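Local coordinates for protein-tyrosine-phosphatase (Vibrio vulnificus, PDB 7DHF), which probably catalyses the hydrolysis of phosphotyrosine in proteins to tyrosine and phosphate, as a low-molecular-weight protein tyrosine phosphatase, at residues Cys80-Met94 / Lys107-Ile120. The protein carries 1 engineered substitution. Residues are numbered along the deposited sequence; the frame is centred on the assembly and turned at random. Where two conformers were deposited one is given.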
ATOM      1  N   CYS A  80       4.200  -9.696   8.714  1.00 11.82           N
ATOM      2  CA  CYS A  80       5.428  -8.982   8.376  1.00 12.45           C
ATOM      3  C   CYS A  80       6.591  -9.941   8.148  1.00 13.29           C
ATOM      4  O   CYS A  80       7.463  -9.668   7.315  1.00 13.82           O
ATOM      5  CB  CYS A  80       5.786  -7.991   9.484  1.00 13.84           C
ATOM      6  SG  CYS A  80       4.698  -6.552   9.596  1.00 14.62           S
ATOM      7  N   SER A  81       6.623 -11.064   8.870  1.00 14.12           N
ATOM      8  CA  SER A  81       7.718 -12.015   8.720  0.57 15.39           C
ATOM      9  C   SER A  81       7.727 -12.677   7.348  1.00 16.74           C
ATOM     10  O   SER A  81       8.746 -13.259   6.962  1.00 19.66           O
ATOM     11  CB  SER A  81       7.650 -13.083   9.815  0.57 17.52           C
ATOM     12  OG  SER A  81       6.513 -13.915   9.658  0.57 19.51           O
ATOM     13  N   GLN A  82       6.626 -12.600   6.606  1.00 15.79           N
ATOM     14  CA  GLN A  82       6.530 -13.230   5.298  1.00 16.91           C
ATOM     15  C   GLN A  82       7.035 -12.348   4.165  1.00 16.16           C
ATOM     16  O   GLN A  82       7.067 -12.806   3.017  1.00 17.78           O
ATOM     17  CB  GLN A  82       5.077 -13.617   5.007  1.00 18.94           C
ATOM     18  CG  GLN A  82       4.445 -14.521   6.047  1.00 22.81           C
ATOM     19  CD  GLN A  82       3.020 -14.892   5.695  1.00 27.36           C
ATOM     20  OE1 GLN A  82       2.085 -14.583   6.433  1.00 29.52           O
ATOM     21  NE2 GLN A  82       2.846 -15.560   4.559  1.00 30.45           N
ATOM     22  N   TYR A  83       7.427 -11.107   4.447  1.00 14.56           N
ATOM     23  CA  TYR A  83       7.797 -10.164   3.403  1.00 13.25           C
ATOM     24  C   TYR A  83       9.184  -9.596   3.666  1.00 13.37           C
ATOM     25  O   TYR A  83       9.606  -9.437   4.815  1.00 14.30           O
ATOM     26  CB  TYR A  83       6.734  -9.059   3.263  1.00 13.52           C
ATOM     27  CG  TYR A  83       5.429  -9.644   2.784  1.00 12.97           C
ATOM     28  CD1 TYR A  83       5.140  -9.731   1.430  1.00 13.45           C
ATOM     29  CD2 TYR A  83       4.511 -10.167   3.685  1.00 13.87           C
ATOM     30  CE1 TYR A  83       3.963 -10.296   0.989  1.00 13.43           C
ATOM     31  CE2 TYR A  83       3.331 -10.732   3.254  1.00 13.18           C
ATOM     32  CZ  TYR A  83       3.063 -10.797   1.906  1.00 13.38           C
ATOM     33  OH  TYR A  83       1.889 -11.365   1.476  1.00 14.89           O
ATOM     34  N   ASP A  84       9.896  -9.317   2.573  1.00 12.97           N
ATOM     35  CA  ASP A  84      11.255  -8.795   2.636  1.00 12.60           C
ATOM     36  C   ASP A  84      11.293  -7.282   2.762  1.00 12.13           C
ATOM     37  O   ASP A  84      12.263  -6.733   3.300  1.00 13.08           O
ATOM     38  CB  ASP A  84      12.016  -9.184   1.367  1.00 13.53           C
ATOM     39  CG  ASP A  84      12.028 -10.677   1.129  1.00 15.75           C
ATOM     40  OD1 ASP A  84      12.437 -11.421   2.044  1.00 18.27           O
ATOM     41  OD2 ASP A  84      11.640 -11.103   0.021  1.00 16.52           O
ATOM     42  N   LEU A  85      10.268  -6.600   2.262  1.00 11.49           N
ATOM     43  CA  LEU A  85      10.228  -5.149   2.221  1.00 11.58           C
ATOM     44  C   LEU A  85       8.810  -4.702   2.530  1.00 11.21           C
ATOM     45  O   LEU A  85       7.846  -5.273   2.012  1.00 11.84           O
ATOM     46  CB  LEU A  85      10.629  -4.640   0.830  1.00 11.89           C
ATOM     47  CG  LEU A  85      10.610  -3.127   0.608  1.00 12.03           C
ATOM     48  CD1 LEU A  85      11.629  -2.431   1.497  1.00 12.63           C
ATOM     49  CD2 LEU A  85      10.866  -2.811  -0.857  1.00 13.30           C
ATOM     50  N   ILE A  86       8.689  -3.690   3.383  1.00 10.84           N
ATOM     51  CA  ILE A  86       7.402  -3.106   3.742  1.00 11.16           C
ATOM     52  C   ILE A  86       7.443  -1.632   3.373  1.00 10.17           C
ATOM     53  O   ILE A  86       8.364  -0.914   3.778  1.00 10.90           O
ATOM     54  CB  ILE A  86       7.102  -3.284   5.242  1.00 11.25           C
ATOM     55  CG1 ILE A  86       7.100  -4.771   5.608  1.00 12.43           C
ATOM     56  CG2 ILE A  86       5.764  -2.640   5.592  1.00 13.01           C
ATOM     57  CD1 ILE A  86       7.035  -5.041   7.094  1.00 13.54           C
ATOM     58  N   LEU A  87       6.455  -1.186   2.596  1.00  9.71           N
ATOM     59  CA  LEU A  87       6.369   0.200   2.144  1.00  9.83           C
ATOM     60  C   LEU A  87       5.092   0.811   2.706  1.00  9.62           C
ATOM     61  O   LEU A  87       3.989   0.391   2.340  1.00 10.01           O
ATOM     62  CB  LEU A  87       6.376   0.272   0.619  1.00 10.11           C
ATOM     63  CG  LEU A  87       7.623  -0.284  -0.072  1.00 10.21           C
ATOM     64  CD1 LEU A  87       7.476  -0.189  -1.582  1.00 11.60           C
ATOM     65  CD2 LEU A  87       8.881   0.439   0.382  1.00 11.04           C
ATOM     66  N   VAL A  88       5.239   1.799   3.589  1.00  9.95           N
ATOM     67  CA  VAL A  88       4.101   2.454   4.228  1.00  9.67           C
ATOM     68  C   VAL A  88       3.744   3.719   3.460  1.00  9.75           C
ATOM     69  O   VAL A  88       4.597   4.360   2.835  1.00  9.97           O
ATOM     70  CB  VAL A  88       4.366   2.765   5.718  1.00 10.68           C
ATOM     71  CG1 VAL A  88       4.570   1.480   6.503  1.00 11.71           C
ATOM     72  CG2 VAL A  88       5.561   3.703   5.880  1.00 11.80           C
ATOM     73  N   MET A  89       2.469   4.103   3.536  1.00  9.75           N
ATOM     74  CA  MET A  89       1.991   5.262   2.790  1.00  9.81           C
ATOM     75  C   MET A  89       2.294   6.580   3.494  1.00 10.23           C
ATOM     76  O   MET A  89       2.417   7.611   2.825  1.00 10.96           O
ATOM     77  CB  MET A  89       0.492   5.128   2.522  1.00 10.13           C
ATOM     78  CG  MET A  89       0.167   4.124   1.433  1.00  9.99           C
ATOM     79  SD  MET A  89       0.731   4.697  -0.184  1.00 10.12           S
ATOM     80  CE  MET A  89       0.610   3.191  -1.145  1.00 10.23           C
ATOM     81  N   GLU A  90       2.419   6.572   4.821  1.00 10.61           N
ATOM     82  CA  GLU A  90       2.750   7.767   5.586  1.00 11.91           C
ATOM     83  C   GLU A  90       3.885   7.452   6.546  1.00 11.72           C
ATOM     84  O   GLU A  90       3.969   6.347   7.090  1.00 11.83           O
ATOM     85  CB  GLU A  90       1.550   8.270   6.403  1.00 12.36           C
ATOM     86  CG  GLU A  90       0.359   8.691   5.565  1.00 13.58           C
ATOM     87  CD  GLU A  90      -0.825   9.139   6.407  1.00 15.68           C
ATOM     88  OE1 GLU A  90      -0.611   9.671   7.516  1.00 18.68           O
ATOM     89  OE2 GLU A  90      -1.974   8.951   5.961  1.00 15.97           O
ATOM     90  N   LYS A  91       4.757   8.441   6.763  1.00 11.78           N
ATOM     91  CA  LYS A  91       5.872   8.247   7.686  1.00 13.56           C
ATOM     92  C   LYS A  91       5.377   7.829   9.065  1.00 14.16           C
ATOM     93  O   LYS A  91       5.973   6.958   9.709  1.00 14.62           O
ATOM     94  CB  LYS A  91       6.713   9.522   7.776  1.00 17.95           C
ATOM     95  CG  LYS A  91       7.699   9.553   8.945  1.00 23.99           C
ATOM     96  CD  LYS A  91       8.662   8.367   8.945  1.00 29.44           C
ATOM     97  CE  LYS A  91       9.610   8.409   7.759  1.00 32.67           C
ATOM     98  NZ  LYS A  91      10.980   7.959   8.134  1.00 34.79           N
ATOM     99  N   GLY A  92       4.286   8.437   9.536  1.00 14.01           N
ATOM    100  CA  GLY A  92       3.741   8.090  10.836  1.00 14.80           C
ATOM    101  C   GLY A  92       3.332   6.637  10.966  1.00 14.73           C
ATOM    102  O   GLY A  92       3.246   6.123  12.087  1.00 15.95           O
ATOM    103  N   HIS A  93       3.077   5.959   9.846  1.00 13.61           N
ATOM    104  CA  HIS A  93       2.700   4.552   9.898  1.00 13.93           C
ATOM    105  C   HIS A  93       3.828   3.667  10.411  1.00 15.45           C
ATOM    106  O   HIS A  93       3.556   2.574  10.918  1.00 16.79           O
ATOM    107  CB  HIS A  93       2.280   4.072   8.510  1.00 12.84           C
ATOM    108  CG  HIS A  93       1.042   4.731   7.991  1.00 11.69           C
ATOM    109  ND1 HIS A  93       0.703   4.728   6.656  1.00 11.96           N
ATOM    110  CD2 HIS A  93       0.060   5.411   8.627  1.00 13.03           C
ATOM    111  CE1 HIS A  93      -0.435   5.379   6.491  1.00 12.35           C
ATOM    112  NE2 HIS A  93      -0.846   5.804   7.672  1.00 12.97           N
ATOM    113  N   MET A  94       5.082   4.105  10.290  1.00 15.68           N
ATOM    114  CA  MET A  94       6.199   3.269  10.718  1.00 16.12           C
ATOM    115  C   MET A  94       6.138   2.989  12.214  1.00 17.43           C
ATOM    116  O   MET A  94       6.326   1.849  12.651  1.00 18.64           O
ATOM    117  CB  MET A  94       7.524   3.929  10.344  1.00 17.21           C
ATOM    118  CG  MET A  94       7.716   4.088   8.853  1.00 18.65           C
ATOM    119  SD  MET A  94       9.427   4.448   8.439  1.00 19.86           S
ATOM    120  CE  MET A  94       9.278   4.799   6.689  1.00 20.07           C
ATOM    121  N   LYS A 107      13.209  -3.325   7.722  1.00 14.76           N
ATOM    122  CA  LYS A 107      12.750  -3.493   6.349  1.00 14.07           C
ATOM    123  C   LYS A 107      11.558  -2.610   6.003  1.00 12.53           C
ATOM    124  O   LYS A 107      10.958  -2.793   4.939  1.00 12.92           O
ATOM    125  CB  LYS A 107      12.427  -4.961   6.064  1.00 17.00           C
ATOM    126  CG  LYS A 107      11.346  -5.553   6.942  1.00 19.02           C
ATOM    127  CD  LYS A 107      11.261  -7.055   6.744  1.00 20.32           C
ATOM    128  CE  LYS A 107      10.225  -7.678   7.654  1.00 19.93           C
ATOM    129  NZ  LYS A 107      10.209  -9.159   7.528  1.00 16.03           N
ATOM    130  N   THR A 108      11.215  -1.645   6.853  1.00 11.74           N
ATOM    131  CA  THR A 108      10.078  -0.762   6.616  1.00 11.66           C
ATOM    132  C   THR A 108      10.579   0.566   6.063  1.00 11.37           C
ATOM    133  O   THR A 108      11.402   1.240   6.694  1.00 11.93           O
ATOM    134  CB  THR A 108       9.269  -0.556   7.897  1.00 12.61           C
ATOM    135  OG1 THR A 108       8.731  -1.812   8.328  1.00 14.16           O
ATOM    136  CG2 THR A 108       8.119   0.424   7.669  1.00 13.73           C
ATOM    137  N   MET A 109      10.078   0.935   4.886  1.00 10.98           N
ATOM    138  CA  MET A 109      10.473   2.149   4.189  1.00 10.90           C
ATOM    139  C   MET A 109       9.215   2.859   3.694  1.00 10.22           C
ATOM    140  O   MET A 109       8.100   2.348   3.824  1.00 10.57           O
ATOM    141  CB  MET A 109      11.432   1.806   3.042  1.00 11.85           C
ATOM    142  CG  MET A 109      12.637   0.988   3.503  1.00 12.79           C
ATOM    143  SD  MET A 109      13.754   0.510   2.175  1.00 13.06           S
ATOM    144  CE  MET A 109      14.872  -0.586   3.044  1.00 15.71           C
ATOM    145  N   LEU A 110       9.392   4.045   3.119  1.00 10.43           N
ATOM    146  CA  LEU A 110       8.275   4.901   2.740  1.00 10.16           C
ATOM    147  C   LEU A 110       7.916   4.683   1.275  1.00  9.36           C
ATOM    148  O   LEU A 110       8.787   4.735   0.402  1.00  9.97           O
ATOM    149  CB  LEU A 110       8.637   6.370   2.966  1.00 10.98           C
ATOM    150  CG  LEU A 110       7.500   7.377   2.772  1.00 11.28           C
ATOM    151  CD1 LEU A 110       6.454   7.240   3.867  1.00 12.49           C
ATOM    152  CD2 LEU A 110       8.051   8.791   2.740  1.00 12.17           C
ATOM    153  N   PHE A 111       6.627   4.467   1.005  1.00  9.25           N
ATOM    154  CA  PHE A 111       6.198   4.281  -0.377  1.00  9.56           C
ATOM    155  C   PHE A 111       6.633   5.460  -1.242  1.00  9.27           C
ATOM    156  O   PHE A 111       7.151   5.269  -2.347  1.00  9.71           O
ATOM    157  CB  PHE A 111       4.683   4.083  -0.449  1.00  9.69           C
ATOM    158  CG  PHE A 111       4.226   3.431  -1.722  1.00  9.60           C
ATOM    159  CD1 PHE A 111       4.037   2.058  -1.782  1.00 10.23           C
ATOM    160  CD2 PHE A 111       4.000   4.183  -2.862  1.00  9.83           C
ATOM    161  CE1 PHE A 111       3.629   1.452  -2.953  1.00 10.67           C
ATOM    162  CE2 PHE A 111       3.591   3.580  -4.037  1.00  9.82           C
ATOM    163  CZ  PHE A 111       3.404   2.212  -4.081  1.00 10.47           C
ATOM    164  N   GLY A 112       6.456   6.682  -0.746  1.00  9.90           N
ATOM    165  CA  GLY A 112       6.831   7.864  -1.498  1.00 10.04           C
ATOM    166  C   GLY A 112       8.250   8.346  -1.255  1.00  9.40           C
ATOM    167  O   GLY A 112       8.527   9.542  -1.376  1.00 10.18           O
ATOM    168  N   GLN A 113       9.170   7.431  -0.939  1.00  9.52           N
ATOM    169  CA  GLN A 113      10.541   7.850  -0.652  1.00 10.14           C
ATOM    170  C   GLN A 113      11.139   8.653  -1.800  1.00 10.04           C
ATOM    171  O   GLN A 113      11.845   9.642  -1.572  1.00 10.48           O
ATOM    172  CB  GLN A 113      11.429   6.645  -0.346  1.00 11.11           C
ATOM    173  CG  GLN A 113      12.901   7.037  -0.272  1.00 12.03           C
ATOM    174  CD  GLN A 113      13.796   5.987   0.348  1.00 14.40           C
ATOM    175  OE1 GLN A 113      13.353   4.908   0.737  1.00 14.21           O
ATOM    176  NE2 GLN A 113      15.079   6.305   0.440  1.00 16.54           N
ATOM    177  N   TRP A 114      10.874   8.248  -3.038  1.00  9.17           N
ATOM    178  CA  TRP A 114      11.589   8.783  -4.189  1.00  9.82           C
ATOM    179  C   TRP A 114      10.916   9.996  -4.809  1.00 10.10           C
ATOM    180  O   TRP A 114      11.429  10.534  -5.797  1.00 10.57           O
ATOM    181  CB  TRP A 114      11.773   7.674  -5.226  1.00  9.61           C
ATOM    182  CG  TRP A 114      12.429   6.489  -4.613  1.00 10.72           C
ATOM    183  CD1 TRP A 114      11.891   5.249  -4.424  1.00 10.52           C
ATOM    184  CD2 TRP A 114      13.749   6.442  -4.065  1.00 12.33           C
ATOM    185  NE1 TRP A 114      12.801   4.429  -3.801  1.00 10.63           N
ATOM    186  CE2 TRP A 114      13.951   5.138  -3.573  1.00 12.98           C
ATOM    187  CE3 TRP A 114      14.784   7.375  -3.951  1.00 14.81           C
ATOM    188  CZ2 TRP A 114      15.145   4.744  -2.977  1.00 15.72           C
ATOM    189  CZ3 TRP A 114      15.969   6.982  -3.359  1.00 17.07           C
ATOM    190  CH2 TRP A 114      16.140   5.678  -2.879  1.00 17.09           C
ATOM    191  N   ILE A 115       9.812  10.462  -4.233  1.00 10.10           N
ATOM    192  CA  ILE A 115       9.155  11.681  -4.690  1.00 10.87           C
ATOM    193  C   ILE A 115       9.236  12.722  -3.582  1.00 11.31           C
ATOM    194  O   ILE A 115       8.243  13.374  -3.249  1.00 13.28           O
ATOM    195  CB  ILE A 115       7.705  11.414  -5.145  1.00 11.84           C
ATOM    196  CG1 ILE A 115       6.902  10.697  -4.051  1.00 12.65           C
ATOM    197  CG2 ILE A 115       7.712  10.598  -6.430  1.00 12.85           C
ATOM    198  CD1 ILE A 115       5.399  10.655  -4.317  1.00 13.71           C
ATOM    199  N   GLY A 116      10.422  12.878  -3.001  1.00 11.24           N
ATOM    200  CA  GLY A 116      10.619  13.837  -1.934  1.00 11.76           C
ATOM    201  C   GLY A 116      10.280  13.328  -0.555  1.00 11.27           C
ATOM    202  O   GLY A 116      10.037  14.141   0.345  1.00 11.60           O
ATOM    203  N   GLN A 117      10.257  12.012  -0.356  1.00 10.70           N
ATOM    204  CA  GLN A 117       9.878  11.416   0.923  1.00 10.40           C
ATOM    205  C   GLN A 117       8.544  11.982   1.407  1.00 10.50           C
ATOM    206  O   GLN A 117       8.395  12.431   2.546  1.00 11.52           O
ATOM    207  CB  GLN A 117      10.994  11.570   1.955  1.00 11.71           C
ATOM    208  CG  GLN A 117      12.301  10.960   1.468  1.00 13.04           C
ATOM    209  CD  GLN A 117      13.350  10.837   2.551  1.00 14.00           C
ATOM    210  OE1 GLN A 117      13.491   9.786   3.172  1.00 16.05           O
ATOM    211  NE2 GLN A 117      14.107  11.904   2.766  1.00 13.15           N
ATOM    212  N   LYS A 118       7.562  11.946   0.513  1.00 11.16           N
ATOM    213  CA  LYS A 118       6.255  12.547   0.733  1.00 12.20           C
ATOM    214  C   LYS A 118       5.256  11.502   1.209  1.00 10.79           C
ATOM    215  O   LYS A 118       5.239  10.371   0.713  1.00 12.10           O
ATOM    216  CB  LYS A 118       5.729  13.154  -0.569  1.00 16.79           C
ATOM    217  CG  LYS A 118       6.067  14.622  -0.786  1.00 23.09           C
ATOM    218  CD  LYS A 118       5.794  15.066  -2.229  1.00 27.44           C
ATOM    219  CE  LYS A 118       4.372  14.772  -2.704  1.00 29.57           C
ATOM    220  NZ  LYS A 118       3.351  15.633  -2.052  1.00 30.07           N
ATOM    221  N   ASP A 119       4.418  11.892   2.166  1.00 11.51           N
ATOM    222  CA  ASP A 119       3.271  11.079   2.540  1.00 11.54           C
ATOM    223  C   ASP A 119       2.225  11.113   1.431  1.00 11.40           C
ATOM    224  O   ASP A 119       2.113  12.087   0.682  1.00 12.89           O
ATOM    225  CB  ASP A 119       2.625  11.619   3.816  1.00 12.46           C
ATOM    226  CG  ASP A 119       3.471  11.390   5.049  1.00 14.00           C
ATOM    227  OD1 ASP A 119       4.496  10.683   4.960  1.00 13.37           O
ATOM    228  OD2 ASP A 119       3.091  11.907   6.122  1.00 16.66           O
ATOM    229  N   ILE A 120       1.456  10.037   1.333  1.00 10.66           N
ATOM    230  CA  ILE A 120       0.352   9.945   0.381  1.00 10.73           C
ATOM    231  C   ILE A 120      -0.945   9.933   1.185  1.00 11.42           C
ATOM    232  O   ILE A 120      -1.210   8.967   1.918  1.00 11.24           O
ATOM    233  CB  ILE A 120       0.491   8.708  -0.516  1.00 10.85           C
ATOM    234  CG1 ILE A 120       1.768   8.834  -1.356  1.00 11.28           C
ATOM    235  CG2 ILE A 120      -0.743   8.550  -1.407  1.00 11.77           C
ATOM    236  CD1 ILE A 120       2.109   7.615  -2.177  1.00 12.16           C
TER
HETATM  237  O   HOH W   1       4.492   7.716   0.957  1.00 11.92           O
HETATM  238  O   HOH W   2       3.305  10.952   8.635  1.00 17.86           O
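Lys107 drives its ammonium group into the turn Cys80-Tyr83, where NZ donates to Cys80 O and to Tyr83 O, each 2.8 Å away. The bond to Tyr83 O runs nearly straight out from the carbonyl (C=O...N 172°), whereas Cys80 O is met from above its plane and takes Tyr83 N on the opposite face. An all-extended chain beyond CG gives the lysine this reach. The residues that follow build a parallel beta-alpha-beta unit, strand 85-88, helix 92-100 and edge strand 108-110, of the four-stranded sheet of this phosphatase fold. Its ladder is Ile86 N to Lys107 O, Met109 N to Ile86 O, Val88 N to Met109 O and Phe111 N to Val88 O, the last 2.7 Å long. Past the strands, Ile120 N donates to Met89 O (3.0 Å), which also accepts from a water that links Gly112 N and Lys118 O. Asp119 OD1 receives Lys91 N at 2.9 Å, from above the carboxylate plane, while OD2 takes a second water held by Gly92 N; the carboxylate thus holds the backbone at Lys91 directly and at Gly92 through the water. Beside it, Glu90 forms a salt bridge with Arg18, a predicted active-site residue that also donates to Ile120 O, which places this end of the contact beside the probable catalytic pocket.

Apolar contacts flank the two strands on both faces. On one, Thr108 CG2 touches both Val88 CG1 and Met94 CG, each 3.9 Å away, and Met94 CE rests against the Met109-Leu110 peptide. On the other, Leu87 CB meets Phe111 CD1. Met89, bent at chi2 (-68°), sets CE over one face of the Phe111 ring in a CH-pi contact, 3.7 Å from the centroid and 13° off the normal; its SD, oblique to the ring, adds a Met-aromatic contact and touches Ile120 CD1.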